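Local coordinates for inactive glucansucrase (Lactobacillus reuteri, PDB 5JBD), which belongs to glycoside hydrolase family 70, a group of large multidomain proteins built round a TIM-barrel-type fold, and binds a calcium ion, at residues A[199-203]-A[204-208]; A[344-347]-A[348-352]; A[252-255]-A[256-259]; A[91-94]-A[95-99]; A[675-678]-A[679-682]. One frame throughout, in Å; residues are numbered along the deposited sequence.

Contact 1. Residues A[199-203]-A[204-208]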
loop_
_atom_site.group_PDB
_atom_site.type_symbol
_atom_site.label_atom_id
_atom_site.label_comp_id
_atom_site.label_asym_id
_atom_site.label_seq_id
_atom_site.Cartn_x
_atom_site.Cartn_y
_atom_site.Cartn_z
ATOM N N ASN A 199 -26.492 -12.515 -5.924
ATOM C CA ASN A 199 -27.846 -12.089 -6.228
ATOM C C ASN A 199 -28.301 -12.675 -7.565
ATOM O O ASN A 199 -28.039 -12.102 -8.635
ATOM C CB ASN A 199 -27.953 -10.558 -6.236
ATOM C CG ASN A 199 -29.372 -10.078 -6.501
ATOM O OD1 ASN A 199 -30.323 -10.872 -6.484
ATOM N ND2 ASN A 199 -29.524 -8.781 -6.756
ATOM N N ASN A 200 -28.983 -13.812 -7.477
ATOM C CA ASN A 200 -29.577 -14.459 -8.627
ATOM C C ASN A 200 -31.110 -14.443 -8.510
ATOM O O ASN A 200 -31.772 -15.402 -8.889
ATOM C CB ASN A 200 -29.034 -15.895 -8.757
ATOM C CG ASN A 200 -29.380 -16.545 -10.100
ATOM O OD1 ASN A 200 -29.535 -15.872 -11.129
ATOM N ND2 ASN A 200 -29.499 -17.871 -10.090
ATOM N N SER A 201 -31.665 -13.338 -8.008
ATOM C CA SER A 201 -33.104 -13.241 -7.772
ATOM C C SER A 201 -33.895 -13.086 -9.084
ATOM O O SER A 201 -33.374 -12.579 -10.079
ATOM C CB SER A 201 -33.427 -12.065 -6.851
ATOM O OG SER A 201 -34.823 -11.903 -6.676
ATOM N N LYS A 202 -35.151 -13.539 -9.052
ATOM C CA LYS A 202 -36.127 -13.314 -10.126
ATOM C C LYS A 202 -37.112 -12.180 -9.768
ATOM O O LYS A 202 -37.986 -11.856 -10.566
ATOM C CB LYS A 202 -36.885 -14.617 -10.466
ATOM C CG LYS A 202 -36.166 -15.548 -11.485
ATOM C CD LYS A 202 -35.737 -16.876 -10.870
ATOM C CE LYS A 202 -34.803 -17.675 -11.778
ATOM N NZ LYS A 202 -33.367 -17.333 -11.551
ATOM N N ASP A 203 -36.949 -11.567 -8.596
ATOM C CA ASP A 203 -37.809 -10.478 -8.121
ATOM C C ASP A 203 -37.309 -9.140 -8.687
ATOM O O ASP A 203 -36.207 -8.717 -8.357
ATOM C CB ASP A 203 -37.786 -10.434 -6.584
ATOM C CG ASP A 203 -38.756 -9.405 -5.990
ATOM O OD1 ASP A 203 -39.319 -8.568 -6.722
ATOM O OD2 ASP A 203 -38.934 -9.431 -4.758
ATOM N N PRO A 204 -38.115 -8.459 -9.526
ATOM C CA PRO A 204 -37.609 -7.206 -10.135
ATOM C C PRO A 204 -37.251 -6.085 -9.144
ATOM O O PRO A 204 -36.463 -5.201 -9.497
ATOM C CB PRO A 204 -38.755 -6.758 -11.062
ATOM C CG PRO A 204 -39.685 -7.921 -11.180
ATOM C CD PRO A 204 -39.491 -8.774 -9.959
ATOM N N ARG A 205 -37.820 -6.122 -7.933
ATOM C CA ARG A 205 -37.436 -5.191 -6.856
ATOM C C ARG A 205 -36.033 -5.457 -6.303
ATOM O O ARG A 205 -35.412 -4.547 -5.744
ATOM C CB ARG A 205 -38.433 -5.231 -5.695
ATOM C CG ARG A 205 -39.843 -4.795 -6.045
ATOM C CD ARG A 205 -40.734 -5.106 -4.845
ATOM N NE ARG A 205 -42.054 -4.472 -4.895
ATOM C CZ ARG A 205 -42.310 -3.184 -4.651
ATOM N NH1 ARG A 205 -41.333 -2.321 -4.360
ATOM N NH2 ARG A 205 -43.567 -2.742 -4.719
ATOM N N LYS A 206 -35.559 -6.700 -6.420
ATOM C CA LYS A 206 -34.204 -7.071 -5.972
ATOM C C LYS A 206 -33.157 -7.034 -7.082
ATOM O O LYS A 206 -31.985 -6.828 -6.804
ATOM C CB LYS A 206 -34.215 -8.462 -5.337
ATOM C CG LYS A 206 -35.131 -8.533 -4.132
ATOM C CD LYS A 206 -34.908 -9.791 -3.330
ATOM C CE LYS A 206 -35.827 -9.790 -2.123
ATOM N NZ LYS A 206 -35.871 -11.119 -1.462
ATOM N N GLY A 207 -33.577 -7.231 -8.333
ATOM C CA GLY A 207 -32.643 -7.315 -9.442
ATOM C C GLY A 207 -31.865 -8.620 -9.439
ATOM O O GLY A 207 -32.205 -9.564 -8.736
ATOM N N ASN A 208 -30.802 -8.652 -10.229
ATOM C CA ASN A 208 -30.040 -9.861 -10.476
ATOM C C ASN A 208 -28.691 -9.459 -11.046
ATOM O O ASN A 208 -28.631 -8.786 -12.084
ATOM C CB ASN A 208 -30.791 -10.742 -11.480
ATOM C CG ASN A 208 -30.090 -12.072 -11.747
ATOM O OD1 ASN A 208 -28.953 -12.104 -12.211
ATOM N ND2 ASN A 208 -30.788 -13.171 -11.505
#

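Contact 2. Residues A[344-347]-A[348-352]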
loop_
_atom_site.group_PDB
_atom_site.type_symbol
_atom_site.label_atom_id
_atom_site.label_comp_id
_atom_site.label_asym_id
_atom_site.label_seq_id
_atom_site.Cartn_x
_atom_site.Cartn_y
_atom_site.Cartn_z
ATOM N N GLY A 344 7.066 -4.656 16.351
ATOM C CA GLY A 344 7.311 -4.390 17.753
ATOM C C GLY A 344 8.595 -3.622 18.003
ATOM O O GLY A 344 8.603 -2.687 18.791
ATOM N N GLU A 345 9.660 -4.006 17.293
ATOM C CA GLU A 345 10.950 -3.336 17.415
ATOM C C GLU A 345 10.875 -1.883 16.968
ATOM O O GLU A 345 11.480 -1.012 17.597
ATOM C CB GLU A 345 12.045 -4.086 16.631
ATOM C CG GLU A 345 13.421 -3.421 16.583
ATOM C CD GLU A 345 14.174 -3.443 17.921
ATOM O OE1 GLU A 345 13.775 -4.195 18.828
ATOM O OE2 GLU A 345 15.165 -2.688 18.075
ATOM N N PHE A 346 10.152 -1.633 15.876
ATOM C CA PHE A 346 9.950 -0.259 15.403
ATOM C C PHE A 346 9.258 0.633 16.443
ATOM O O PHE A 346 9.737 1.732 16.736
ATOM C CB PHE A 346 9.161 -0.245 14.082
ATOM C CG PHE A 346 8.581 1.100 13.748
ATOM C CD1 PHE A 346 9.385 2.104 13.225
ATOM C CD2 PHE A 346 7.239 1.369 13.989
ATOM C CE1 PHE A 346 8.851 3.358 12.924
ATOM C CE2 PHE A 346 6.702 2.619 13.700
ATOM C CZ PHE A 346 7.509 3.611 13.180
ATOM N N TYR A 347 8.148 0.149 17.008
ATOM C CA TYR A 347 7.433 0.917 18.022
ATOM C C TYR A 347 8.291 1.124 19.274
ATOM O O TYR A 347 8.282 2.203 19.852
ATOM C CB TYR A 347 6.063 0.315 18.354
ATOM C CG TYR A 347 5.109 0.440 17.187
ATOM C CD1 TYR A 347 4.638 1.695 16.769
ATOM C CD2 TYR A 347 4.728 -0.686 16.445
ATOM C CE1 TYR A 347 3.796 1.816 15.662
ATOM C CE2 TYR A 347 3.888 -0.576 15.346
ATOM C CZ TYR A 347 3.425 0.675 14.957
ATOM O OH TYR A 347 2.597 0.762 13.865
ATOM N N THR A 348 9.071 0.115 19.648
ATOM C CA THR A 348 9.976 0.238 20.786
ATOM C C THR A 348 11.049 1.305 20.541
ATOM O O THR A 348 11.289 2.170 21.398
ATOM C CB THR A 348 10.607 -1.126 21.126
ATOM O OG1 THR A 348 9.572 -2.014 21.584
ATOM C CG2 THR A 348 11.664 -0.996 22.211
ATOM N N LEU A 349 11.689 1.240 19.390
ATOM C CA LEU A 349 12.669 2.258 19.015
ATOM C C LEU A 349 12.060 3.664 19.098
ATOM O O LEU A 349 12.667 4.559 19.687
ATOM C CB LEU A 349 13.209 2.006 17.613
ATOM C CG LEU A 349 14.160 0.813 17.466
ATOM C CD1 LEU A 349 14.332 0.443 15.998
ATOM C CD2 LEU A 349 15.521 1.088 18.094
ATOM N N GLU A 350 10.860 3.843 18.544
ATOM C CA GLU A 350 10.197 5.159 18.571
ATOM C C GLU A 350 9.744 5.584 19.976
ATOM O O GLU A 350 9.911 6.762 20.354
ATOM C CB GLU A 350 9.033 5.228 17.570
ATOM C CG GLU A 350 9.490 5.074 16.111
ATOM C CD GLU A 350 8.775 5.984 15.112
ATOM O OE1 GLU A 350 7.566 6.251 15.284
ATOM O OE2 GLU A 350 9.432 6.398 14.123
ATOM N N ASN A 351 9.197 4.642 20.757
ATOM C CA ASN A 351 8.714 4.980 22.086
ATOM C C ASN A 351 9.868 5.237 23.061
ATOM O O ASN A 351 9.710 6.021 23.989
ATOM C CB ASN A 351 7.782 3.897 22.689
ATOM C CG ASN A 351 6.489 3.675 21.901
ATOM O OD1 ASN A 351 5.774 2.652 22.067
ATOM N ND2 ASN A 351 6.167 4.611 21.076
ATOM N N VAL A 352 11.019 4.590 22.861
ATOM C CA VAL A 352 12.164 4.717 23.784
ATOM C C VAL A 352 13.089 5.864 23.400
ATOM O O VAL A 352 13.518 6.628 24.267
ATOM C CB VAL A 352 12.977 3.409 23.870
ATOM C CG1 VAL A 352 14.266 3.570 24.670
ATOM C CG2 VAL A 352 12.135 2.304 24.484
#

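Contact 3. Residues A[252-255]-A[256-259]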
loop_
_atom_site.group_PDB
_atom_site.type_symbol
_atom_site.label_atom_id
_atom_site.label_comp_id
_atom_site.label_asym_id
_atom_site.label_seq_id
_atom_site.Cartn_x
_atom_site.Cartn_y
_atom_site.Cartn_z
ATOM N N GLN A 252 -6.015 -17.795 -7.159
ATOM C CA GLN A 252 -4.808 -18.370 -6.536
ATOM C C GLN A 252 -3.842 -18.858 -7.613
ATOM O O GLN A 252 -2.638 -18.625 -7.504
ATOM C CB GLN A 252 -5.166 -19.482 -5.552
ATOM C CG GLN A 252 -5.881 -18.953 -4.317
ATOM C CD GLN A 252 -6.222 -20.021 -3.300
ATOM O OE1 GLN A 252 -6.042 -21.220 -3.528
ATOM N NE2 GLN A 252 -6.713 -19.583 -2.149
ATOM N N ALA A 253 -4.376 -19.487 -8.674
ATOM C CA ALA A 253 -3.550 -19.876 -9.813
ATOM C C ALA A 253 -2.963 -18.653 -10.528
ATOM O O ALA A 253 -1.787 -18.659 -10.897
ATOM C CB ALA A 253 -4.340 -20.752 -10.783
ATOM N N GLU A 254 -3.757 -17.600 -10.705
ATOM C CA GLU A 254 -3.247 -16.353 -11.311
ATOM C C GLU A 254 -2.097 -15.698 -10.515
ATOM O O GLU A 254 -1.164 -15.151 -11.116
ATOM C CB GLU A 254 -4.398 -15.356 -11.600
ATOM C CG GLU A 254 -4.004 -13.934 -12.028
ATOM C CD GLU A 254 -3.101 -13.848 -13.254
ATOM O OE1 GLU A 254 -2.996 -14.828 -14.028
ATOM O OE2 GLU A 254 -2.487 -12.770 -13.447
ATOM N N ASN A 255 -2.134 -15.768 -9.186
ATOM C CA ASN A 255 -1.010 -15.247 -8.369
ATOM C C ASN A 255 0.293 -16.000 -8.659
ATOM O O ASN A 255 1.364 -15.376 -8.764
ATOM C CB ASN A 255 -1.324 -15.306 -6.868
ATOM C CG ASN A 255 -2.438 -14.363 -6.463
ATOM O OD1 ASN A 255 -2.632 -13.292 -7.065
ATOM N ND2 ASN A 255 -3.179 -14.756 -5.434
ATOM N N LEU A 256 0.185 -17.324 -8.820
ATOM C CA LEU A 256 1.323 -18.164 -9.185
ATOM C C LEU A 256 1.885 -17.755 -10.540
ATOM O O LEU A 256 3.105 -17.629 -10.683
ATOM C CB LEU A 256 0.949 -19.651 -9.176
ATOM C CG LEU A 256 0.574 -20.225 -7.817
ATOM C CD1 LEU A 256 0.049 -21.639 -7.954
ATOM C CD2 LEU A 256 1.760 -20.200 -6.873
ATOM N N ASN A 257 0.997 -17.532 -11.509
ATOM C CA ASN A 257 1.364 -16.974 -12.821
ATOM C C ASN A 257 2.142 -15.669 -12.687
ATOM O O ASN A 257 3.185 -15.490 -13.311
ATOM C CB ASN A 257 0.107 -16.725 -13.669
ATOM C CG ASN A 257 0.428 -16.527 -15.131
ATOM O OD1 ASN A 257 0.594 -17.498 -15.871
ATOM N ND2 ASN A 257 0.524 -15.272 -15.560
ATOM N N TRP A 258 1.609 -14.763 -11.874
ATOM C CA TRP A 258 2.190 -13.433 -11.656
ATOM C C TRP A 258 3.568 -13.512 -10.994
ATOM O O TRP A 258 4.510 -12.817 -11.390
ATOM C CB TRP A 258 1.243 -12.605 -10.778
ATOM C CG TRP A 258 1.500 -11.122 -10.730
ATOM C CD1 TRP A 258 2.142 -10.357 -11.658
ATOM C CD2 TRP A 258 1.040 -10.216 -9.719
ATOM N NE1 TRP A 258 2.132 -9.040 -11.275
ATOM C CE2 TRP A 258 1.455 -8.928 -10.093
ATOM C CE3 TRP A 258 0.329 -10.376 -8.532
ATOM C CZ2 TRP A 258 1.191 -7.799 -9.312
ATOM C CZ3 TRP A 258 0.048 -9.257 -7.765
ATOM C CH2 TRP A 258 0.473 -7.983 -8.161
ATOM N N GLU A 259 3.675 -14.371 -9.984
ATOM C CA GLU A 259 4.955 -14.608 -9.307
ATOM C C GLU A 259 6.002 -15.170 -10.263
ATOM O O GLU A 259 7.137 -14.687 -10.294
ATOM C CB GLU A 259 4.746 -15.532 -8.108
ATOM C CG GLU A 259 3.947 -14.876 -6.980
ATOM C CD GLU A 259 3.196 -15.856 -6.100
ATOM O OE1 GLU A 259 3.554 -17.052 -6.089
ATOM O OE2 GLU A 259 2.217 -15.435 -5.436
#

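Contact 4. Residues A[91-94]-A[95-99]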
loop_
_atom_site.group_PDB
_atom_site.type_symbol
_atom_site.label_atom_id
_atom_site.label_comp_id
_atom_site.label_asym_id
_atom_site.label_seq_id
_atom_site.Cartn_x
_atom_site.Cartn_y
_atom_site.Cartn_z
ATOM N N ASP A 91 -39.325 14.929 -5.369
ATOM C CA ASP A 91 -38.383 15.804 -4.668
ATOM C C ASP A 91 -37.228 16.223 -5.597
ATOM O O ASP A 91 -36.977 17.409 -5.787
ATOM C CB ASP A 91 -37.858 15.078 -3.407
ATOM C CG ASP A 91 -36.889 15.921 -2.568
ATOM O OD1 ASP A 91 -36.945 17.170 -2.608
ATOM O OD2 ASP A 91 -36.076 15.309 -1.844
ATOM N N VAL A 92 -36.568 15.233 -6.188
ATOM C CA VAL A 92 -35.390 15.459 -7.036
ATOM C C VAL A 92 -35.782 16.119 -8.366
ATOM O O VAL A 92 -35.041 16.948 -8.889
ATOM C CB VAL A 92 -34.581 14.144 -7.245
ATOM C CG1 VAL A 92 -33.399 14.349 -8.196
ATOM C CG2 VAL A 92 -34.083 13.615 -5.896
ATOM N N GLN A 93 -36.960 15.780 -8.887
ATOM C CA GLN A 93 -37.501 16.440 -10.069
ATOM C C GLN A 93 -37.630 17.942 -9.830
ATOM O O GLN A 93 -37.193 18.754 -10.655
ATOM C CB GLN A 93 -38.860 15.831 -10.451
ATOM C CG GLN A 93 -39.519 16.423 -11.699
ATOM C CD GLN A 93 -40.891 15.837 -11.986
ATOM O OE1 GLN A 93 -41.493 15.222 -11.125
ATOM N NE2 GLN A 93 -41.386 16.031 -13.201
ATOM N N ALA A 94 -38.238 18.308 -8.706
ATOM C CA ALA A 94 -38.402 19.720 -8.355
ATOM C C ALA A 94 -37.037 20.374 -8.151
ATOM O O ALA A 94 -36.840 21.506 -8.590
ATOM C CB ALA A 94 -39.285 19.883 -7.126
ATOM N N GLN A 95 -36.088 19.649 -7.549
ATOM C CA GLN A 95 -34.709 20.150 -7.422
ATOM C C GLN A 95 -34.032 20.387 -8.768
ATOM O O GLN A 95 -33.359 21.405 -8.954
ATOM C CB GLN A 95 -33.824 19.208 -6.614
ATOM C CG GLN A 95 -34.092 19.140 -5.117
ATOM C CD GLN A 95 -33.192 18.114 -4.459
ATOM O OE1 GLN A 95 -31.973 18.199 -4.561
ATOM N NE2 GLN A 95 -33.788 17.117 -3.813
ATOM N N PHE A 96 -34.223 19.460 -9.708
ATOM C CA PHE A 96 -33.682 19.616 -11.062
ATOM C C PHE A 96 -34.191 20.891 -11.721
ATOM O O PHE A 96 -33.407 21.665 -12.274
ATOM C CB PHE A 96 -34.021 18.403 -11.928
ATOM C CG PHE A 96 -33.524 18.509 -13.337
ATOM C CD1 PHE A 96 -32.202 18.191 -13.644
ATOM C CD2 PHE A 96 -34.368 18.908 -14.360
ATOM C CE1 PHE A 96 -31.734 18.282 -14.941
ATOM C CE2 PHE A 96 -33.902 19.012 -15.665
ATOM C CZ PHE A 96 -32.583 18.695 -15.955
ATOM N N ILE A 97 -35.498 21.110 -11.640
ATOM C CA ILE A 97 -36.142 22.287 -12.238
ATOM C C ILE A 97 -35.587 23.579 -11.628
ATOM O O ILE A 97 -35.149 24.479 -12.358
ATOM C CB ILE A 97 -37.694 22.204 -12.126
ATOM C CG1 ILE A 97 -38.224 21.052 -12.999
ATOM C CG2 ILE A 97 -38.358 23.516 -12.551
ATOM C CD1 ILE A 97 -39.637 20.598 -12.673
ATOM N N LYS A 98 -35.597 23.644 -10.298
ATOM C CA LYS A 98 -35.019 24.762 -9.534
ATOM C C LYS A 98 -33.562 25.044 -9.887
ATOM O O LYS A 98 -33.196 26.186 -10.148
ATOM C CB LYS A 98 -35.088 24.483 -8.024
ATOM C CG LYS A 98 -36.453 24.687 -7.384
ATOM C CD LYS A 98 -36.361 24.743 -5.845
ATOM C CE LYS A 98 -35.890 26.025 -5.173
ATOM N NZ LYS A 98 -36.455 26.203 -3.800
ATOM N N TYR A 99 -32.745 23.994 -9.878
ATOM C CA TYR A 99 -31.314 24.119 -10.156
ATOM C C TYR A 99 -31.060 24.680 -11.563
ATOM O O TYR A 99 -30.329 25.675 -11.725
ATOM C CB TYR A 99 -30.587 22.781 -9.963
ATOM C CG TYR A 99 -29.083 22.908 -10.132
ATOM C CD1 TYR A 99 -28.494 22.825 -11.396
ATOM C CD2 TYR A 99 -28.259 23.173 -9.051
ATOM C CE1 TYR A 99 -27.130 22.986 -11.574
ATOM C CE2 TYR A 99 -26.884 23.315 -9.215
ATOM C CZ TYR A 99 -26.329 23.232 -10.476
ATOM O OH TYR A 99 -24.975 23.382 -10.659
#

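Contact 5. Residues A[675-678]-A[679-682]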
loop_
_atom_site.group_PDB
_atom_site.type_symbol
_atom_site.label_atom_id
_atom_site.label_comp_id
_atom_site.label_asym_id
_atom_site.label_seq_id
_atom_site.Cartn_x
_atom_site.Cartn_y
_atom_site.Cartn_z
ATOM N N ALA A 675 20.924 2.051 -11.255
ATOM C CA ALA A 675 21.913 1.329 -12.080
ATOM C C ALA A 675 23.289 1.981 -12.023
ATOM O O ALA A 675 24.292 1.306 -11.784
ATOM C CB ALA A 675 21.442 1.255 -13.526
ATOM N N LYS A 676 23.319 3.303 -12.205
ATOM C CA LYS A 676 24.571 4.065 -12.150
ATOM C C LYS A 676 25.283 3.931 -10.782
ATOM O O LYS A 676 26.515 3.916 -10.715
ATOM C CB LYS A 676 24.287 5.536 -12.466
ATOM C CG LYS A 676 25.514 6.402 -12.689
ATOM C CD LYS A 676 25.106 7.851 -12.955
ATOM C CE LYS A 676 26.223 8.844 -12.656
ATOM N NZ LYS A 676 27.052 9.135 -13.858
ATOM N N ASN A 677 24.502 3.802 -9.712
ATOM C CA ASN A 677 25.024 3.728 -8.333
ATOM C C ASN A 677 25.121 2.311 -7.746
ATOM O O ASN A 677 25.292 2.142 -6.545
ATOM C CB ASN A 677 24.154 4.614 -7.430
ATOM C CG ASN A 677 24.408 6.086 -7.659
ATOM O OD1 ASN A 677 25.374 6.625 -7.141
ATOM N ND2 ASN A 677 23.549 6.739 -8.435
ATOM N N ALA A 678 25.055 1.288 -8.589
ATOM C CA ALA A 678 24.991 -0.093 -8.106
ATOM C C ALA A 678 26.135 -0.446 -7.154
ATOM O O ALA A 678 25.923 -1.128 -6.141
ATOM C CB ALA A 678 24.961 -1.064 -9.286
ATOM N N SER A 679 27.342 0.025 -7.471
ATOM C CA SER A 679 28.529 -0.261 -6.647
ATOM C C SER A 679 28.455 0.377 -5.259
ATOM O O SER A 679 28.955 -0.200 -4.298
ATOM C CB SER A 679 29.823 0.208 -7.338
ATOM O OG SER A 679 30.115 -0.585 -8.470
ATOM N N LEU A 680 27.837 1.558 -5.169
ATOM C CA LEU A 680 27.595 2.211 -3.878
ATOM C C LEU A 680 26.796 1.308 -2.939
ATOM O O LEU A 680 27.176 1.126 -1.781
ATOM C CB LEU A 680 26.870 3.560 -4.052
ATOM C CG LEU A 680 26.510 4.316 -2.756
ATOM C CD1 LEU A 680 27.746 4.564 -1.883
ATOM C CD2 LEU A 680 25.808 5.622 -3.084
ATOM N N PHE A 681 25.710 0.713 -3.439
ATOM C CA PHE A 681 24.849 -0.117 -2.567
ATOM C C PHE A 681 25.623 -1.325 -2.019
ATOM O O PHE A 681 25.485 -1.693 -0.843
ATOM C CB PHE A 681 23.573 -0.559 -3.297
ATOM C CG PHE A 681 22.761 0.586 -3.857
ATOM C CD1 PHE A 681 22.218 1.544 -3.017
ATOM C CD2 PHE A 681 22.547 0.704 -5.221
ATOM C CE1 PHE A 681 21.482 2.605 -3.524
ATOM C CE2 PHE A 681 21.801 1.756 -5.740
ATOM C CZ PHE A 681 21.269 2.714 -4.885
ATOM N N SER A 682 26.430 -1.940 -2.890
ATOM C CA SER A 682 27.367 -2.995 -2.487
ATOM C C SER A 682 28.373 -2.509 -1.430
ATOM O O SER A 682 28.585 -3.180 -0.413
ATOM C CB SER A 682 28.139 -3.515 -3.703
ATOM O OG SER A 682 29.026 -4.546 -3.310
#

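Contact 1. Residues A[199-203]-A[204-208]
N208 reaches back over the turn with its amide and gives ND2 to two acceptors of the chain before it: N200 OD1 at 3.0 Å and the backbone S201 O, also 3.0 Å from ND2. The S201 oxygen lies in the N208 amide plane, whereas the amides of N200 and N208 stand nearly perpendicular, their planes 81° apart. N199 works in the reverse direction, sending ND2 to K206 O (3.1 Å) from above that carbonyl plane. At the far end D203 O grips two donors, K206 N at 2.9 Å and G207 N at 3.0 Å, and D203 OD1 takes R205 N at 3.1 Å from above the carboxylate plane. A second layer sets these donors and acceptors in place. With CG anti to the backbone N (chi1 -178°), N199 turns OD1 onto S201 N, 3.2 Å away, as an Asx turn; S201 OG then accepts D203 N in an ST turn. G207 has positive phi, which suits glycine, where the chain leaves the turn. The loop, tied together by side-chain bonds, runs between strands 193-197 and 242-244 of the antiparallel sheet, with N199 ND2 also bonded to T763 OG1 on strand 758-767 and N208 O to Y52 OH.

Contact 2. Residues A[344-347]-A[348-352]
E350 crosses the F346 ring obliquely, with its CG over one face, one turn on along helix 343-354, an i to i+4 pair in a helix that directly follows strand 340-341 of the TIM-barrel-like parallel sheet. Its CB sits 3.7 Å from F346 O, beside the backbone bond E350 N makes to the same oxygen. CG, placed beside the backbone N by chi1 of -63°, is 3.4 Å from F346 O and stands over the ring in a CH-pi contact, 4.1 Å from CG to the F346 centroid. A bend at chi2 then takes the carboxylate past the CE1-CZ side of the ring, above its plane: CD comes to 3.3 Å from F346 CZ, OE1 to 3.4 Å from the same CZ, and OE2 to 3.3 Å from F346 CE1, with ring and carboxylate planes 37° apart. The F346 ring is further held by a stack with F388 of strand 385-388, and Q443 and Q449 touch E350 from outside. On another side of the helix E345 folds its OE2 to 3.7 Å from L349 CG, next to I452 of helix 446-455, while E345 OE1 has a long, weak ion pair with R373. T348 OG1, which bonds with N368 O, stands 3.0 Å from G344 O.

Contact 3. Residues A[252-255]-A[256-259]
A first torsion of 171° sets E254 CG opposite its backbone N, and a bend at chi2 (56°) curls the carboxylate forward to N257, whose own CG is also trans to the backbone N. E254 OE1 thereby lies 3.7 Å from N257 CB and 3.9 Å from N257 ND2, crossing the N257 amide obliquely at a distance too long for a bond. Y713 OH, outside the helix, links the two side chains by bonding both E254 OE2 and N257 ND2, while N257 OD1 accepts from Y804 N. E259 differs, with CG beside its backbone N, and lies back along the helix so that its CG is 3.2 Å from N255 O and its OE2 3.8 Å from N255 CB. N255 O accepts E259 N at 2.8 Å, the usual bond of helix 249-263. N255 ND2 bonds N246 OD1, and its side chain stands about 10 Å from the calcium ion, touching M750 beside the calcium ligand N751. Buried polar groups here find partners within the fold: E254 OE2 is bonded by the uncharged groups Y713 OH and Q797 NE2, while the closeness of E259 OE2 to N255 O, two acceptors, may raise that acid's proton affinity.

Contact 4. Residues A[91-94]-A[95-99]
D91 and Q95 face each other one turn apart on helix 90-101, part of a helical cluster with helices 126-147 and 151-162, well away from the barrel. Polar side-chain contact comes first. Q95 carries CG beside its backbone N (chi1 -71°) and an extended chain beyond it, which brings NE2 back over the start of the helix. There NE2 makes a weak hydrogen bond to D91 OD1 at 3.4 Å and lies almost as near D91 OD2, at 3.5 Å, the amide and carboxylate planes being 52° apart. The bond is weak through its length rather than its direction. A methyl-to-amide contact adds to it, V92 CG2 coming to 4.1 Å from Q95 NE2. Apolar contact is sparser: Q93 CG meets I97 CD1 at 4.3 Å. F96 stands edge-to-face with F160 of helix 151-162 and also meets F100 of its own helix and W87 of a loop; I97 touches M132 and F96 touches L136 of helix 126-147. Backbone bonds supply the regular frame from which these side chains fan out. Q95 N reaches D91 O at 3.0 Å, and F96 N reaches V92 O at 2.8 Å. I97 N bonds Q93 O in the same way. K98, whose NZ bonds A118 O, directs its backbone N to A94 O at 3.0 Å, with an N-H...O angle of 174°.

Contact 5. Residues A[675-678]-A[679-682]
L680, which follows S679, the second residue of helix 678-683, meets N677: its N makes a bond to N677 O at 3.0 Å, weak because it is bent, 121° at the hydrogen. Its CB rests 3.3 Å from that oxygen, and its CD2 lies 4.2 Å from N677 OD1. N677 occupies the N-cap position, yet its side chain makes no capping bond; ND2 turns back to V673 O of helix 670-676. That short helix and 678-683 are separated by N677, the residue that leaves helical geometry between them, and the pair forms the helical part of a beta-alpha-beta crossover between the neighbouring parallel strands 652-654 and 688-691 of the TIM-barrel-like fold. F681 follows, with N donating weakly to N677 O at 3.4 Å and also to A678 O, another weak bond. CG beside the backbone N (chi1 -56°) lays the ring back along the helix start, where CD2 is 3.4 Å from N677 O and CE2 4.1 Å from N677 CB. Beyond the helix the ring stands edge-to-face with F689 of strand 688-691 and touches L737 of helix 727-739. S682 ends the run: its N points almost straight at A678 O, 170° at the hydrogen, but the bond is weak because the two atoms are 3.4 Å apart, and its OG makes a weak bond with A740 O.

Read from the N terminus, the contacts come as 4, 1, 3, 2 and 5, strictly in series; none nests in, crosses or touches another, each being a local turn or helix stretch. Contact 4 lies in the helical cluster, and contact 1 closes a loop on the antiparallel sheet on the same side of the chain's centre, their nearest atoms about 17 Å apart. Contact 3 is on helix 249-263, between strand 242-244 of the antiparallel sheet and strand 279-282 of the barrel, close to the calcium ion. Contacts 2 and 5 belong to helices connecting barrel strands, centres about 31 Å apart. The widest gap, about 64 Å between centres, separates contacts 4 and 5.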